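Local atomic coordinates of nitrophorin Cim l NP (Cimex lectularius, PDB entry 2IMQ), a protein that carries nitric oxide on a cysteine-ligated heme b in bed bug saliva and releases it into the victim during feeding, causing vasodilation. Residues T23-E26 / E27-G30; K53-Q56 / G57-C60; V88-E92 / K93-Q97; V176-A180 / T181-S185. One frame throughout, in Å; residues are numbered along the deposited sequence.

Contact 1: T23-E26 / E27-G30; sequences TNLE and ELLG
Backbone bonds close the turn: L29 N donates to L25 O at 3.1 Å and, weakly, to E26 O at 3.3 Å, and G30 N bonds back to E27 O. The polar side-chain contact lies where the chain enters this turn. N24 ND2 reaches obliquely over to E27 OE2, a weak bond of 3.5 Å with the amide and carboxylate planes 52° apart. A water adds a second link, accepting from N24 ND2 at 2.8 Å and from E27 N at 2.9 Å, so the water takes up the first-turn amide of E27 and ties it to the asparagine. E27 CG stands anti to the backbone N (chi1 -176°) and the chain runs straight out; its other oxygen, OE1, takes a bond from N265. This is a single-turn helix, 26-29, closed by a Schellman motif at G30, whose phi is positive. The apolar contact falls to L25 and L28, which run alongside each other with CD2 to CD2 at 4.2 Å; L25 also packs on F64 and L67 of helix 57-70, and L28 on V12 of strand 6-17. L29 CG rests 3.3 Å from L25 O.

Contact 2: K53-Q56 / G57-C60; sequences KPQQ and GPAC. With HEM (protoporphyrin IX containing Fe), chain B.
Q56 and C60 meet over one face of the heme, where the amide of Q56 lies beside the sulfur that faces the iron. Q56 NE2 is modelled 3.3 Å from HEM C1C, between the sulfur and the porphyrin. Its approach to C60 SG, 2.8 Å, is too close to be read as a bond and is doubtful, since Q56 has two deposited conformers and both distances belong to one of them. In that conformer the chain gets there by a bend at chi2 (-85°), which folds the end back toward the helix. C60 SG is 2.8 Å from the heme iron, long for an iron-sulfur bond, in a ferrous structure of the protein whose proximal ligand is this cysteine. Behind the sulfur, C60 N donates to Q56 O at 3.1 Å, nearly straight at 162°, in the first turn of the helix. G57 CA lies 3.4 Å from HEM C2D, and the methyl CMD takes up the place where a CB would be.

Packing thins away from the porphyrin. A59 CB comes no nearer than 3.9 Å to Q56 O, and P58 sits on the exposed flank with CD 3.5 Å from Q56 C. D52 accepts from both Q56 N and G57 N, one through each carboxylate oxygen, while A21 of another loop touches both Q56 and C60. The contact thus joins the loop that follows strand 39-46 to the N-terminal turn of helix 57-70, which carries the proximal cysteine.

Contact 3: V88-E92 / K93-Q97; sequences VYCLE and KHLDQ. With HEM (protoporphyrin IX containing Fe), chain B.
L91 CB packs 3.8 Å from H94 CD2 where strand 84-91, an inner strand of the six-stranded sheet in this DNase I-like beta-sandwich, passes into a short 3-10 turn. Two backbone bonds make the turn: H94 N donates to L91 O at 3.1 Å and L95 N to E92 O at 3.1 Å. Both are nearly straight at hydrogen, yet each donor stands well above the plane of the carbonyl it uses, 44° and 52° out.

The imidazole of H94 has both nitrogens satisfied beyond the turn, NE2 by D38 and ND1 by Y125, which fixes its rotation. K93 CG lies 4.0 Å above one face, over the ring centre, and C90 SG lies at the ring edge, in a sulfur-aromatic contact 5.2 Å from the centroid. E92 runs roughly perpendicular to L95; its OE1 bonds to T74 on the adjoining strand and also touches L95 CD1. With SG anti to the backbone N, C90 meets L95 CD2 at 3.7 Å, and both side chains pack on I124 of the second sheet, so the turn touches that sheet through these two side chains.

Further back on the strand, Y89 leaves the sheet on the heme side, its side chain touching F64, Q65 and L68 of helix 57-70. Its hydroxyl serves the cofactor: Y89 OH donates to propionate oxygen HEM O2A at 2.6 Å, with that oxygen in the plane of the phenol ring, at its edge.

Contact 4: V176-A180 / T181-S185; sequences VETNA and THAKS
T178 is the first residue of 176-180 to meet the helix that follows. Its two branches part company: OG1 lies near the edge of the H182 ring, 3.7 Å from CD2, whereas CG2 lies 4.0 Å from A183 CB. The T178 side chain runs roughly perpendicular to that of H182, and the carbonyl of T178 accepts from T238.

N179 comes next, at the N-cap of helix 180-188. Its CG sits between the backbone N and the carbonyl carbon (chi1 65°), which swings the amide forward over the first turn, and OD1 accepts from H182 N at 2.9 Å. The bond is straight at hydrogen, 168°, although the donor is tilted 32° from the plane of the side-chain carbonyl. T181 CB flanks the same oxygen at 3.4 Å. This Asn cap satisfies an amide of the first turn, which has no preceding helical carbonyl to pair with. The backbone carbonyl of N179 then begins the regular series, receiving A183 N at 3.1 Å in the carbonyl plane; A183 CB leans on that oxygen too.

A180 is the first helical residue, and A180 O accepts from K184 N at 2.9 Å. K184 CB lies close to this oxygen, but the lysine chain bends at chi2 and chi4 and ends in a salt bridge with D188. On the inner side A183 packs against L195 of helix 192-196 and T238, while the ring of H182 meets F198 at a steep angle.

From the N terminus, contact 1 comes first, turning the loop after strand 6-17 through the short helix 26-29. Contact 2 follows, where the loop after strand 39-46 enters helix 57-70, and contact 3 follows the end of strand 84-91 as the chain heads for strand 103-108 of the second sheet. Contact 4 comes much later, at the start of helix 180-188. All four are local and in series; none nests or crosses. Contacts 2 and 3 both touch the heme, at its iron and at a propionate, and contact 1 lies near it; helix 57-70, whose first turn forms half of contact 2, is touched by side chains of contacts 1 and 3. Contact 4 lies apart, about 44 Å from contact 3, centre to centre.

Contact 1: T23-E26 / E27-G30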
loop_
_atom_site.group_PDB
_atom_site.type_symbol
_atom_site.label_atom_id
_atom_site.label_comp_id
_atom_site.label_asym_id
_atom_site.label_seq_id
_atom_site.Cartn_x
_atom_site.Cartn_y
_atom_site.Cartn_z
ATOM N N THR A 23 10.109 -14.966 4.684
ATOM C CA THR A 23 11.490 -15.073 4.258
ATOM C C THR A 23 11.560 -15.210 2.735
ATOM O O THR A 23 12.595 -14.896 2.162
ATOM C CB THR A 23 12.157 -16.255 5.019
ATOM O OG1 THR A 23 13.585 -16.173 4.935
ATOM C CG2 THR A 23 11.769 -17.587 4.469
ATOM N N ASN A 24 10.459 -15.634 2.089
ATOM C CA ASN A 24 10.366 -15.712 0.636
ATOM C C ASN A 24 9.776 -14.396 0.065
ATOM O O ASN A 24 8.588 -14.167 0.115
ATOM C CB ASN A 24 9.686 -17.031 0.165
ATOM C CG ASN A 24 8.193 -16.947 -0.082
ATOM O OD1 ASN A 24 7.402 -17.100 0.833
ATOM N ND2 ASN A 24 7.810 -16.684 -1.351
ATOM N N LEU A 25 10.653 -13.529 -0.420
ATOM C CA LEU A 25 10.306 -12.118 -0.646
ATOM C C LEU A 25 10.229 -11.761 -2.100
ATOM O O LEU A 25 9.630 -10.760 -2.467
ATOM C CB LEU A 25 11.314 -11.233 0.060
ATOM C CG LEU A 25 11.410 -11.295 1.585
ATOM C CD1 LEU A 25 12.548 -10.421 2.041
ATOM C CD2 LEU A 25 10.104 -10.889 2.268
ATOM N N GLU A 26 10.839 -12.544 -2.973
ATOM C CA GLU A 26 10.774 -12.265 -4.382
ATOM C C GLU A 26 9.356 -12.236 -4.898
ATOM O O GLU A 26 8.996 -11.354 -5.650
ATOM C CB GLU A 26 11.600 -13.277 -5.211
ATOM C CG GLU A 26 13.089 -13.070 -5.117
ATOM C CD GLU A 26 13.861 -13.686 -6.271
ATOM O OE1 GLU A 26 13.289 -14.570 -6.919
ATOM O OE2 GLU A 26 15.018 -13.261 -6.545
ATOM N N GLU A 27 8.556 -13.203 -4.503
ATOM C CA GLU A 27 7.189 -13.236 -4.910
ATOM C C GLU A 27 6.405 -12.010 -4.372
ATOM O O GLU A 27 5.637 -11.390 -5.116
ATOM C CB GLU A 27 6.538 -14.505 -4.413
ATOM C CG GLU A 27 5.117 -14.703 -4.868
ATOM C CD GLU A 27 4.514 -16.010 -4.377
ATOM O OE1 GLU A 27 3.371 -16.285 -4.747
ATOM O OE2 GLU A 27 5.163 -16.758 -3.615
ATOM N N LEU A 28 6.627 -11.686 -3.105
ATOM C CA LEU A 28 5.963 -10.571 -2.445
ATOM C C LEU A 28 6.188 -9.270 -3.196
ATOM O O LEU A 28 5.303 -8.424 -3.280
ATOM C CB LEU A 28 6.488 -10.467 -1.007
ATOM C CG LEU A 28 5.749 -9.459 -0.161
ATOM C CD1 LEU A 28 4.366 -9.907 0.199
ATOM C CD2 LEU A 28 6.501 -9.105 1.084
ATOM N N LEU A 29 7.387 -9.104 -3.767
ATOM C CA LEU A 29 7.768 -7.866 -4.422
ATOM C C LEU A 29 7.607 -7.915 -5.929
ATOM O O LEU A 29 7.868 -6.944 -6.624
ATOM C CB LEU A 29 9.206 -7.499 -4.068
ATOM C CG LEU A 29 9.519 -7.482 -2.598
ATOM C CD1 LEU A 29 10.993 -7.237 -2.424
ATOM C CD2 LEU A 29 8.746 -6.499 -1.896
ATOM N N GLY A 30 7.099 -9.016 -6.463
ATOM C CA GLY A 30 6.840 -9.120 -7.872
ATOM C C GLY A 30 8.101 -9.344 -8.698
ATOM O O GLY A 30 8.111 -8.928 -9.831
HETATM O O HOH W 1 9.571 -15.610 -3.264
#

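Contact 2: K53-Q56 / G57-C60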
loop_
_atom_site.group_PDB
_atom_site.type_symbol
_atom_site.label_atom_id
_atom_site.label_comp_id
_atom_site.label_asym_id
_atom_site.label_seq_id
_atom_site.Cartn_x
_atom_site.Cartn_y
_atom_site.Cartn_z
ATOM N N LYS A 53 8.991 -5.940 20.390
ATOM C CA LYS A 53 9.171 -7.000 21.390
ATOM C C LYS A 53 9.582 -8.351 20.803
ATOM O O LYS A 53 10.426 -9.031 21.387
ATOM C CB LYS A 53 7.916 -7.187 22.260
ATOM C CG LYS A 53 8.119 -6.757 23.717
ATOM C CD LYS A 53 7.249 -7.562 24.656
ATOM C CE LYS A 53 7.597 -7.291 26.117
ATOM N NZ LYS A 53 7.270 -8.473 26.969
ATOM N N PRO A 54 9.003 -8.762 19.673
ATOM C CA PRO A 54 9.422 -10.007 19.030
ATOM C C PRO A 54 10.878 -10.013 18.513
ATOM O O PRO A 54 11.398 -11.084 18.178
ATOM C CB PRO A 54 8.434 -10.144 17.857
ATOM C CG PRO A 54 7.315 -9.270 18.198
ATOM C CD PRO A 54 7.893 -8.122 18.942
ATOM N N GLN A 55 11.515 -8.840 18.461
ATOM C CA GLN A 55 12.829 -8.671 17.835
ATOM C C GLN A 55 12.865 -9.297 16.448
ATOM O O GLN A 55 13.619 -10.214 16.167
ATOM C CB GLN A 55 13.948 -9.209 18.744
ATOM C CG GLN A 55 14.120 -8.368 20.009
ATOM C CD GLN A 55 14.520 -6.934 19.695
ATOM O OE1 GLN A 55 13.838 -5.980 20.101
ATOM N NE2 GLN A 55 15.609 -6.779 18.936
ATOM N N GLN A 56 12.001 -8.785 15.579
ATOM C CA GLN A 56 11.949 -9.263 14.200
ATOM C C GLN A 56 12.552 -8.196 13.216
ATOM O O GLN A 56 12.862 -8.462 12.073
ATOM C CB GLN A 56 10.509 -9.696 13.863
ATOM C CG GLN A 56 10.443 -10.771 12.794
ATOM C CD GLN A 56 10.466 -10.193 11.382
ATOM O OE1 GLN A 56 10.991 -10.817 10.465
ATOM N NE2 GLN A 56 9.901 -9.003 11.212
ATOM N N GLY A 57 12.658 -6.982 13.705
ATOM C CA GLY A 57 13.356 -5.933 12.968
ATOM C C GLY A 57 14.661 -6.400 12.351
ATOM O O GLY A 57 14.867 -6.212 11.139
ATOM N N PRO A 58 15.595 -6.952 13.145
ATOM C CA PRO A 58 16.842 -7.446 12.576
ATOM C C PRO A 58 16.702 -8.370 11.360
ATOM O O PRO A 58 17.463 -8.191 10.401
ATOM C CB PRO A 58 17.521 -8.156 13.762
ATOM C CG PRO A 58 17.063 -7.406 14.920
ATOM C CD PRO A 58 15.590 -7.026 14.619
ATOM N N ALA A 59 15.756 -9.329 11.380
ATOM C CA ALA A 59 15.605 -10.251 10.230
ATOM C C ALA A 59 15.037 -9.539 9.013
ATOM O O ALA A 59 15.390 -9.845 7.894
ATOM C CB ALA A 59 14.729 -11.479 10.546
ATOM N N CYS A 60 14.163 -8.577 9.251
ATOM C CA CYS A 60 13.599 -7.803 8.167
ATOM C C CYS A 60 14.743 -7.122 7.427
ATOM O O CYS A 60 14.860 -7.226 6.215
ATOM C CB CYS A 60 12.632 -6.755 8.703
ATOM S SG CYS A 60 11.115 -7.430 9.226
HETATM C CHA HEM B . 12.130 -3.014 8.878
HETATM C CHB HEM B . 8.875 -5.337 6.137
HETATM C CHC HEM B . 6.881 -7.199 10.103
HETATM C CHD HEM B . 9.849 -4.698 12.873
HETATM C C1A HEM B . 11.468 -3.488 7.782
HETATM C C2A HEM B . 11.790 -3.225 6.399
HETATM C C3A HEM B . 10.846 -3.857 5.656
HETATM C C4A HEM B . 9.947 -4.545 6.538
HETATM C CMA HEM B . 10.787 -3.893 4.140
HETATM C CAA HEM B . 12.972 -2.396 5.846
HETATM C CBA HEM B . 14.053 -3.469 5.543
HETATM C CGA HEM B . 15.347 -2.833 5.059
HETATM O O1A HEM B . 16.106 -2.338 5.891
HETATM O O2A HEM B . 15.653 -2.880 3.841
HETATM C C1B HEM B . 8.077 -6.046 6.979
HETATM C C2B HEM B . 7.004 -6.917 6.565
HETATM C C3B HEM B . 6.446 -7.444 7.648
HETATM C C4B HEM B . 7.160 -6.932 8.789
HETATM C CMB HEM B . 6.743 -7.051 5.106
HETATM C CAB HEM B . 5.270 -8.403 7.758
HETATM C CBB HEM B . 4.899 -9.167 6.721
HETATM C C1C HEM B . 7.502 -6.748 11.232
HETATM C C2C HEM B . 7.135 -7.020 12.599
HETATM C C3C HEM B . 8.014 -6.368 13.354
HETATM C C4C HEM B . 8.850 -5.571 12.512
HETATM C CMC HEM B . 6.094 -8.034 13.087
HETATM C CAC HEM B . 8.077 -6.369 14.875
HETATM C CBC HEM B . 7.058 -5.954 15.625
HETATM C C1D HEM B . 10.687 -3.987 12.043
HETATM C C2D HEM B . 11.659 -3.031 12.516
HETATM C C3D HEM B . 12.378 -2.541 11.301
HETATM C C4D HEM B . 11.771 -3.209 10.180
HETATM C CMD HEM B . 11.938 -2.638 13.967
HETATM C CAD HEM B . 13.502 -1.491 11.341
HETATM C CBD HEM B . 14.692 -2.178 11.993
HETATM C CGD HEM B . 15.939 -1.378 11.781
HETATM O O1D HEM B . 17.012 -1.841 12.288
HETATM O O2D HEM B . 15.836 -0.303 11.120
HETATM N NA HEM B . 10.350 -4.312 7.852
HETATM N NB HEM B . 8.133 -6.056 8.345
HETATM N NC HEM B . 8.521 -5.844 11.220
HETATM N ND HEM B . 10.773 -4.041 10.657
HETATM FE FE HEM B . 9.536 -5.175 9.530
#

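Contact 3: V88-E92 / K93-Q97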
loop_
_atom_site.group_PDB
_atom_site.type_symbol
_atom_site.label_atom_id
_atom_site.label_comp_id
_atom_site.label_asym_id
_atom_site.label_seq_id
_atom_site.Cartn_x
_atom_site.Cartn_y
_atom_site.Cartn_z
ATOM N N VAL A 88 10.817 2.447 0.940
ATOM C CA VAL A 88 10.925 2.728 -0.466
ATOM C C VAL A 88 12.349 2.400 -0.923
ATOM O O VAL A 88 13.294 2.868 -0.288
ATOM C CB VAL A 88 10.564 4.201 -0.789
ATOM C CG1 VAL A 88 10.621 4.418 -2.246
ATOM C CG2 VAL A 88 9.144 4.513 -0.273
ATOM N N TYR A 89 12.447 1.638 -1.998
ATOM C CA TYR A 89 13.712 1.286 -2.630
ATOM C C TYR A 89 13.708 1.829 -4.042
ATOM O O TYR A 89 12.678 1.890 -4.721
ATOM C CB TYR A 89 13.853 -0.244 -2.722
ATOM C CG TYR A 89 13.824 -0.971 -1.444
ATOM C CD1 TYR A 89 12.643 -1.497 -0.973
ATOM C CD2 TYR A 89 14.957 -1.158 -0.685
ATOM C CE1 TYR A 89 12.602 -2.202 0.212
ATOM C CE2 TYR A 89 14.924 -1.867 0.496
ATOM C CZ TYR A 89 13.723 -2.407 0.954
ATOM O OH TYR A 89 13.660 -3.065 2.151
ATOM N N CYS A 90 14.915 2.202 -4.523
ATOM C CA CYS A 90 15.042 2.623 -5.891
ATOM C C CYS A 90 16.347 2.100 -6.436
ATOM O O CYS A 90 17.310 2.011 -5.695
ATOM C CB CYS A 90 15.010 4.147 -5.977
ATOM S SG CYS A 90 15.098 4.907 -7.657
ATOM N N LEU A 91 16.368 1.740 -7.704
ATOM C CA LEU A 91 17.658 1.319 -8.310
ATOM C C LEU A 91 18.660 2.442 -8.158
ATOM O O LEU A 91 18.372 3.601 -8.477
ATOM C CB LEU A 91 17.477 0.913 -9.758
ATOM C CG LEU A 91 16.762 -0.417 -10.046
ATOM C CD1 LEU A 91 16.545 -0.581 -11.501
ATOM C CD2 LEU A 91 17.453 -1.604 -9.446
ATOM N N GLU A 92 19.827 2.087 -7.634
ATOM C CA GLU A 92 20.883 3.056 -7.395
ATOM C C GLU A 92 21.249 3.861 -8.652
ATOM O O GLU A 92 21.573 5.027 -8.555
ATOM C CB GLU A 92 22.106 2.309 -6.861
ATOM C CG GLU A 92 23.381 3.123 -6.798
ATOM C CD GLU A 92 23.262 4.344 -5.929
ATOM O OE1 GLU A 92 22.502 4.279 -4.930
ATOM O OE2 GLU A 92 23.924 5.359 -6.261
ATOM N N LYS A 93 21.152 3.256 -9.819
ATOM C CA LYS A 93 21.513 3.955 -11.063
ATOM C C LYS A 93 20.671 5.213 -11.370
ATOM O O LYS A 93 21.072 6.046 -12.148
ATOM C CB LYS A 93 21.499 2.985 -12.239
ATOM C CG LYS A 93 20.136 2.525 -12.628
ATOM C CD LYS A 93 20.138 1.868 -13.978
ATOM C CE LYS A 93 18.851 1.120 -14.206
ATOM N NZ LYS A 93 18.978 0.134 -15.300
ATOM N N HIS A 94 19.514 5.386 -10.729
ATOM C CA HIS A 94 18.669 6.542 -11.014
ATOM C C HIS A 94 18.955 7.736 -10.101
ATOM O O HIS A 94 18.418 8.828 -10.306
ATOM C CB HIS A 94 17.212 6.124 -10.855
ATOM C CG HIS A 94 16.792 5.050 -11.798
ATOM N ND1 HIS A 94 17.079 5.073 -13.146
ATOM C CD2 HIS A 94 16.049 3.941 -11.594
ATOM C CE1 HIS A 94 16.536 4.023 -13.731
ATOM N NE2 HIS A 94 15.889 3.330 -12.809
ATOM N N LEU A 95 19.744 7.525 -9.065
ATOM C CA LEU A 95 19.860 8.485 -7.984
ATOM C C LEU A 95 20.918 9.558 -8.269
ATOM O O LEU A 95 22.051 9.240 -8.626
ATOM C CB LEU A 95 20.184 7.800 -6.674
ATOM C CG LEU A 95 19.178 6.706 -6.267
ATOM C CD1 LEU A 95 19.561 6.215 -4.905
ATOM C CD2 LEU A 95 17.688 7.152 -6.277
ATOM N N ASP A 96 20.498 10.817 -8.157
ATOM C CA ASP A 96 21.430 11.974 -8.153
ATOM C C ASP A 96 21.245 12.648 -6.797
ATOM O O ASP A 96 20.205 13.280 -6.519
ATOM C CB ASP A 96 21.151 12.923 -9.313
ATOM C CG ASP A 96 22.104 14.152 -9.324
ATOM O OD1 ASP A 96 22.935 14.281 -8.408
ATOM O OD2 ASP A 96 22.056 15.049 -10.210
ATOM N N GLN A 97 22.211 12.474 -5.909
ATOM C CA GLN A 97 22.086 12.998 -4.554
ATOM C C GLN A 97 21.817 14.493 -4.472
ATOM O O GLN A 97 21.262 14.974 -3.478
ATOM C CB GLN A 97 23.322 12.675 -3.742
ATOM C CG GLN A 97 23.312 13.264 -2.326
ATOM C CD GLN A 97 24.351 12.658 -1.396
ATOM O OE1 GLN A 97 25.522 12.461 -1.783
ATOM N NE2 GLN A 97 23.945 12.401 -0.142
HETATM C CHA HEM B . 12.130 -3.014 8.878
HETATM C CHB HEM B . 8.875 -5.337 6.137
HETATM C CHC HEM B . 6.881 -7.199 10.103
HETATM C CHD HEM B . 9.849 -4.698 12.873
HETATM C C1A HEM B . 11.468 -3.488 7.782
HETATM C C2A HEM B . 11.790 -3.225 6.399
HETATM C C3A HEM B . 10.846 -3.857 5.656
HETATM C C4A HEM B . 9.947 -4.545 6.538
HETATM C CMA HEM B . 10.787 -3.893 4.140
HETATM C CAA HEM B . 12.972 -2.396 5.846
HETATM C CBA HEM B . 14.053 -3.469 5.543
HETATM C CGA HEM B . 15.347 -2.833 5.059
HETATM O O1A HEM B . 16.106 -2.338 5.891
HETATM O O2A HEM B . 15.653 -2.880 3.841
HETATM C C1B HEM B . 8.077 -6.046 6.979
HETATM C C2B HEM B . 7.004 -6.917 6.565
HETATM C C3B HEM B . 6.446 -7.444 7.648
HETATM C C4B HEM B . 7.160 -6.932 8.789
HETATM C CMB HEM B . 6.743 -7.051 5.106
HETATM C CAB HEM B . 5.270 -8.403 7.758
HETATM C CBB HEM B . 4.899 -9.167 6.721
HETATM C C1C HEM B . 7.502 -6.748 11.232
HETATM C C2C HEM B . 7.135 -7.020 12.599
HETATM C C3C HEM B . 8.014 -6.368 13.354
HETATM C C4C HEM B . 8.850 -5.571 12.512
HETATM C CMC HEM B . 6.094 -8.034 13.087
HETATM C CAC HEM B . 8.077 -6.369 14.875
HETATM C CBC HEM B . 7.058 -5.954 15.625
HETATM C C1D HEM B . 10.687 -3.987 12.043
HETATM C C2D HEM B . 11.659 -3.031 12.516
HETATM C C3D HEM B . 12.378 -2.541 11.301
HETATM C C4D HEM B . 11.771 -3.209 10.180
HETATM C CMD HEM B . 11.938 -2.638 13.967
HETATM C CAD HEM B . 13.502 -1.491 11.341
HETATM C CBD HEM B . 14.692 -2.178 11.993
HETATM C CGD HEM B . 15.939 -1.378 11.781
HETATM O O1D HEM B . 17.012 -1.841 12.288
HETATM O O2D HEM B . 15.836 -0.303 11.120
HETATM N NA HEM B . 10.350 -4.312 7.852
HETATM N NB HEM B . 8.133 -6.056 8.345
HETATM N NC HEM B . 8.521 -5.844 11.220
HETATM N ND HEM B . 10.773 -4.041 10.657
HETATM FE FE HEM B . 9.536 -5.175 9.530
#

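Contact 4: V176-A180 / T181-S185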
loop_
_atom_site.group_PDB
_atom_site.type_symbol
_atom_site.label_atom_id
_atom_site.label_comp_id
_atom_site.label_asym_id
_atom_site.label_seq_id
_atom_site.Cartn_x
_atom_site.Cartn_y
_atom_site.Cartn_z
ATOM N N VAL A 176 -16.525 -3.614 2.459
ATOM C CA VAL A 176 -17.685 -3.878 1.647
ATOM C C VAL A 176 -18.905 -3.783 2.530
ATOM O O VAL A 176 -19.051 -4.559 3.481
ATOM C CB VAL A 176 -17.526 -5.272 1.006
ATOM C CG1 VAL A 176 -18.820 -5.783 0.395
ATOM C CG2 VAL A 176 -16.442 -5.272 -0.085
ATOM N N GLU A 177 -19.792 -2.867 2.197
ATOM C CA GLU A 177 -20.948 -2.561 3.001
ATOM C C GLU A 177 -22.169 -3.345 2.489
ATOM O O GLU A 177 -23.078 -2.802 1.897
ATOM C CB GLU A 177 -21.181 -1.056 2.968
ATOM C CG GLU A 177 -22.135 -0.601 4.054
ATOM C CD GLU A 177 -22.238 0.878 4.233
ATOM O OE1 GLU A 177 -21.256 1.594 3.944
ATOM O OE2 GLU A 177 -23.330 1.299 4.720
ATOM N N THR A 178 -22.177 -4.629 2.777
ATOM C CA THR A 178 -23.338 -5.484 2.637
ATOM C C THR A 178 -23.173 -6.621 3.609
ATOM O O THR A 178 -22.176 -6.744 4.320
ATOM C CB THR A 178 -23.497 -5.973 1.193
ATOM O OG1 THR A 178 -24.761 -6.615 1.016
ATOM C CG2 THR A 178 -22.430 -6.943 0.747
ATOM N N ASN A 179 -24.163 -7.502 3.671
ATOM C CA ASN A 179 -24.067 -8.610 4.583
ATOM C C ASN A 179 -23.185 -9.714 4.021
ATOM O O ASN A 179 -22.916 -9.784 2.823
ATOM C CB ASN A 179 -25.469 -9.124 4.951
ATOM C CG ASN A 179 -26.164 -9.693 3.751
ATOM O OD1 ASN A 179 -25.862 -10.818 3.350
ATOM N ND2 ASN A 179 -27.094 -8.957 3.201
ATOM N N ALA A 180 -22.738 -10.572 4.911
ATOM C CA ALA A 180 -21.794 -11.612 4.563
ATOM C C ALA A 180 -22.382 -12.622 3.601
ATOM O O ALA A 180 -21.690 -13.190 2.775
ATOM C CB ALA A 180 -21.240 -12.299 5.756
ATOM N N THR A 181 -23.654 -12.921 3.741
ATOM C CA THR A 181 -24.273 -13.954 2.866
ATOM C C THR A 181 -24.268 -13.499 1.422
ATOM O O THR A 181 -23.823 -14.235 0.525
ATOM C CB THR A 181 -25.738 -14.175 3.223
ATOM O OG1 THR A 181 -25.904 -14.135 4.638
ATOM C CG2 THR A 181 -26.183 -15.572 2.747
ATOM N N HIS A 182 -24.678 -12.265 1.182
ATOM C CA HIS A 182 -24.707 -11.731 -0.156
ATOM C C HIS A 182 -23.302 -11.603 -0.716
ATOM O O HIS A 182 -23.042 -11.941 -1.853
ATOM C CB HIS A 182 -25.459 -10.428 -0.157
ATOM C CG HIS A 182 -25.671 -9.852 -1.505
ATOM N ND1 HIS A 182 -26.310 -10.539 -2.521
ATOM C CD2 HIS A 182 -25.358 -8.645 -2.008
ATOM C CE1 HIS A 182 -26.370 -9.760 -3.591
ATOM N NE2 HIS A 182 -25.776 -8.609 -3.312
ATOM N N ALA A 183 -22.388 -11.070 0.086
ATOM C CA ALA A 183 -21.026 -10.921 -0.355
ATOM C C ALA A 183 -20.409 -12.269 -0.748
ATOM O O ALA A 183 -19.790 -12.390 -1.819
ATOM C CB ALA A 183 -20.187 -10.292 0.777
ATOM N N LYS A 184 -20.605 -13.269 0.093
ATOM C CA LYS A 184 -20.044 -14.578 -0.216
ATOM C C LYS A 184 -20.661 -15.190 -1.477
ATOM O O LYS A 184 -19.968 -15.803 -2.296
ATOM C CB LYS A 184 -20.131 -15.508 0.954
ATOM C CG LYS A 184 -19.484 -16.887 0.695
ATOM C CD LYS A 184 -17.992 -16.789 0.408
ATOM C CE LYS A 184 -17.260 -18.115 0.620
ATOM N NZ LYS A 184 -17.976 -19.201 -0.021
ATOM N N SER A 185 -21.957 -14.982 -1.667
ATOM C CA SER A 185 -22.576 -15.443 -2.901
ATOM C C SER A 185 -21.960 -14.782 -4.122
ATOM O O SER A 185 -21.704 -15.457 -5.103
ATOM C CB SER A 185 -24.067 -15.171 -2.877
ATOM O OG SER A 185 -24.689 -15.647 -4.054
#